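Local coordinates for lipoprotein (Shewanella oneidensis, PDB 3LHN) that is of unproven function but belongs to the NlpE family and is probably a membrane-attached lipoprotein of the cell envelope, built on a calycin-like beta barrel, at residues G20-S23 with Q24-L27; D78-N82 with G83-T87. One frame throughout, in Å; residues are numbered along the deposited sequence. Where two conformers were deposited one is given.

Overall arrangement
The chain folds into an antiparallel barrel of eight strands that follow one another in sequence order, and both contacts sit on the same side of its centre, their own centres about 10 Å apart. Interaction 1 comes first along the chain: it is the short helix 23-26 with its leading loop, ahead of the first barrel strand 31-37. Interaction 2 follows much later, at the hairpin that joins strands 69-79 and 85-88. The two touch, since Gln24 N lies 2.9 Å from Gly83 O, a probable hydrogen bond, and Gln24 NE2 packs against Trp79 CD1 at 3.3 Å. The N-terminal helical turn is thus fastened to the hairpin turn of the barrel.

Interaction 1. Residues G20-S23 with Q24-L27; sequences GDTS and QNAL
Asn25 turns its amide back across the start of the helix to Gly20, while its backbone N-H is taken by Thr22. The outer bond, Asn25 ND2 to Gly20 O, is 2.9 Å long and nearly straight (168° at the hydrogen), and the acceptor lies in the Asn25 amide plane. That amide reaches the carbonyl because CG stands anti to the carbonyl carbon of Asn25, beside its backbone N (chi1 -69°). The Thr22 and Asn25 side chains cross at a slant, with Thr22 OG1 3.6 Å from Asn25 CB.

Thr22 is the N-cap of helix 23-26: its OG1, placed between backbone N and carbonyl carbon by chi1 of 65°, accepts from Asn25 N at 3.2 Å. A water joins the same OG1 to Gln24 OE1, at 2.8 Å from each, and donates to the amide oxygen. A valine here would probably leave Asn25 N without its capping bond and the water without one of its two partners, so that it holds Gln24 OE1 less firmly.

Along the backbone, Thr22 O receives weak bonds from Asn25 N and Ala26 N. The firmer backbone bond is Leu27 N to Ser23 O (3.0 Å), and Leu27, the first residue to leave helical geometry, lays CD1 alongside Ser23 CB at 3.9 Å. Nearby, Gln24 O accepts from the indole NE1 of Trp29.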
# COMPACT_ATOMS: atom_id res chain seq x y z
N GLY A 20 4.67 19.31 -29.27
CA GLY A 20 3.55 19.20 -28.42
C GLY A 20 3.23 20.42 -27.58
O GLY A 20 4.04 20.95 -26.81
N ASP A 21 1.99 20.82 -27.71
CA ASP A 21 1.42 21.89 -26.92
C ASP A 21 0.90 21.27 -25.64
O ASP A 21 -0.28 20.97 -25.49
CB ASP A 21 0.31 22.57 -27.70
CG ASP A 21 -0.26 23.73 -26.99
OD1 ASP A 21 0.17 24.09 -25.92
OD2 ASP A 21 -1.24 24.31 -27.56
N THR A 22 1.82 21.06 -24.72
CA THR A 22 1.59 20.34 -23.50
C THR A 22 2.07 21.10 -22.26
O THR A 22 2.92 21.99 -22.36
CB THR A 22 2.37 19.02 -23.49
OG1 THR A 22 3.77 19.29 -23.49
CG2 THR A 22 2.00 18.12 -24.75
N SER A 23 1.56 20.72 -21.10
CA SER A 23 2.02 21.30 -19.86
C SER A 23 3.52 21.04 -19.63
O SER A 23 4.23 21.92 -19.11
CB SER A 23 1.27 20.75 -18.69
OG SER A 23 -0.09 21.08 -18.82
N GLN A 24 4.01 19.86 -20.01
CA GLN A 24 5.39 19.52 -19.90
C GLN A 24 6.29 20.54 -20.61
O GLN A 24 7.40 20.88 -20.12
CB GLN A 24 5.57 18.11 -20.46
CG GLN A 24 6.96 17.56 -20.36
CD GLN A 24 7.07 16.14 -20.90
OE1 GLN A 24 6.16 15.63 -21.53
NE2 GLN A 24 8.21 15.50 -20.60
N ASN A 25 5.82 21.05 -21.74
CA ASN A 25 6.58 22.01 -22.52
C ASN A 25 6.28 23.45 -22.14
O ASN A 25 7.08 24.33 -22.44
CB ASN A 25 6.35 21.76 -24.02
CG ASN A 25 6.98 20.46 -24.48
OD1 ASN A 25 7.91 19.93 -23.85
ND2 ASN A 25 6.44 19.90 -25.60
N ALA A 26 5.14 23.71 -21.52
CA ALA A 26 4.70 25.06 -21.21
C ALA A 26 5.15 25.58 -19.87
O ALA A 26 5.35 26.78 -19.73
CB ALA A 26 3.18 25.15 -21.23
N LEU A 27 5.27 24.69 -18.90
CA LEU A 27 5.45 25.08 -17.51
C LEU A 27 6.90 25.02 -17.06
O LEU A 27 7.66 24.17 -17.51
CB LEU A 27 4.66 24.15 -16.59
CG LEU A 27 3.14 24.11 -16.75
CD1 LEU A 27 2.44 23.10 -15.84
CD2 LEU A 27 2.57 25.50 -16.49
O HOH W 1 5.05 16.79 -23.86

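Interaction 2. Residues D78-N82 with G83-T87; sequences DWDSN and GSKIT
Trp79 and Ile86 are paired across the antiparallel hairpin of strands 69-79 and 85-88, neighbours in the barrel, as a non-hydrogen-bonded pair, and their side chains run side by side. This is the tight part of the contact. Ile86 CG2 sits over the six-membered ring of Trp79 in a CH-pi contact, 3.5 Å from its centroid and only 11° off the normal. The methyl gets there because CG2 lies anti to the carbonyl carbon of Ile86, while CG1 takes the place between N and carbonyl carbon (chi1 60°). Ser84 N comes to the ring's edge, close to its plane. Outside the hairpin, Val96 of strand 93-97 touches both side chains, Trp29 meets the indole edge-to-face, and Asn55 OD1 accepts from Trp79 NE1. The turn is well held too: a type I turn from Asp80 to Gly83 closes with Gly83 N to Asp80 O (2.9 Å). The buried Gly83 takes positive phi, where a CB would clash with Asn82 O.

The solvent side is looser. Ser81 and Asn82 stand exposed at the tip of the turn. Asp78 pairs with Thr87 through two backbone bonds, but their side chains leave from the opposite sheet face, where Thr87 packs on Thr106 of a second subunit. Lys85 runs extended past the Asp80 carboxylate, with Lys85 CB 3.5 Å from Asp80 OD2. Its far end, NZ, bonds to Gly108 O.

Asp80 folds that carboxylate back across the turn, where OD1 grips two amides: Ser84 N at 2.9 Å, met nearly along the C-O axis, and Lys85 N at 3.0 Å, coming from above the carboxylate plane.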
# COMPACT_ATOMS: atom_id res chain seq x y z
N ASP A 78 7.73 9.35 -15.03
CA ASP A 78 7.38 9.37 -16.44
C ASP A 78 6.12 10.17 -16.65
O ASP A 78 5.24 10.23 -15.80
CB ASP A 78 7.24 7.96 -16.99
CG ASP A 78 8.42 7.07 -16.59
OD1 ASP A 78 8.57 6.76 -15.40
OD2 ASP A 78 9.16 6.67 -17.49
N TRP A 79 6.06 10.78 -17.83
CA TRP A 79 4.92 11.56 -18.24
C TRP A 79 3.98 10.77 -19.11
O TRP A 79 4.42 9.89 -19.88
CB TRP A 79 5.39 12.77 -19.06
CG TRP A 79 6.24 13.73 -18.32
CD1 TRP A 79 7.55 13.58 -18.05
CD2 TRP A 79 5.84 14.99 -17.84
NE1 TRP A 79 8.00 14.67 -17.42
CE2 TRP A 79 6.98 15.55 -17.23
CE3 TRP A 79 4.61 15.69 -17.81
CZ2 TRP A 79 6.97 16.74 -16.62
CZ3 TRP A 79 4.60 16.95 -17.21
CH2 TRP A 79 5.79 17.45 -16.61
N ASP A 80 2.70 11.07 -19.02
CA ASP A 80 1.76 10.51 -19.98
C ASP A 80 1.95 11.11 -21.40
O ASP A 80 2.68 12.05 -21.62
CB ASP A 80 0.33 10.59 -19.48
CG ASP A 80 -0.22 12.00 -19.36
OD1 ASP A 80 0.51 12.96 -19.51
OD2 ASP A 80 -1.45 12.14 -19.07
N SER A 81 1.31 10.47 -22.39
CA SER A 81 1.49 10.91 -23.76
C SER A 81 0.99 12.34 -23.97
O SER A 81 1.49 13.05 -24.83
CB SER A 81 0.79 9.95 -24.74
OG SER A 81 -0.55 9.70 -24.33
N ASN A 82 0.04 12.78 -23.14
CA ASN A 82 -0.46 14.14 -23.21
C ASN A 82 0.46 15.16 -22.55
O ASN A 82 0.21 16.36 -22.64
CB ASN A 82 -1.82 14.21 -22.52
CG ASN A 82 -2.93 13.63 -23.37
OD1 ASN A 82 -2.78 13.51 -24.59
ND2 ASN A 82 -4.04 13.29 -22.74
N GLY A 83 1.55 14.73 -21.92
CA GLY A 83 2.49 15.67 -21.28
C GLY A 83 1.85 16.49 -20.17
O GLY A 83 2.21 17.63 -19.97
N SER A 84 0.97 15.85 -19.40
CA SER A 84 0.21 16.50 -18.38
C SER A 84 0.32 15.86 -17.00
O SER A 84 0.25 16.57 -15.98
CB SER A 84 -1.25 16.40 -18.85
OG SER A 84 -2.09 16.92 -17.91
N LYS A 85 0.44 14.55 -16.96
CA LYS A 85 0.41 13.82 -15.72
C LYS A 85 1.67 13.03 -15.58
O LYS A 85 2.14 12.43 -16.55
CB LYS A 85 -0.79 12.91 -15.67
CG LYS A 85 -2.13 13.63 -15.70
CD LYS A 85 -3.33 12.68 -15.83
CE LYS A 85 -4.62 13.46 -15.85
NZ LYS A 85 -5.81 12.56 -16.00
N ILE A 86 2.22 12.99 -14.37
CA ILE A 86 3.41 12.22 -14.08
C ILE A 86 3.10 11.06 -13.13
O ILE A 86 2.22 11.15 -12.27
CB ILE A 86 4.55 13.12 -13.50
CG1 ILE A 86 4.15 13.80 -12.21
CG2 ILE A 86 4.99 14.13 -14.56
CD1 ILE A 86 5.32 14.51 -11.51
N THR A 87 3.83 9.97 -13.33
CA THR A 87 3.75 8.80 -12.45
C THR A 87 5.14 8.58 -11.84
O THR A 87 6.10 8.38 -12.58
CB THR A 87 3.34 7.56 -13.23
OG1 THR A 87 2.06 7.77 -13.89
CG2 THR A 87 3.23 6.32 -12.31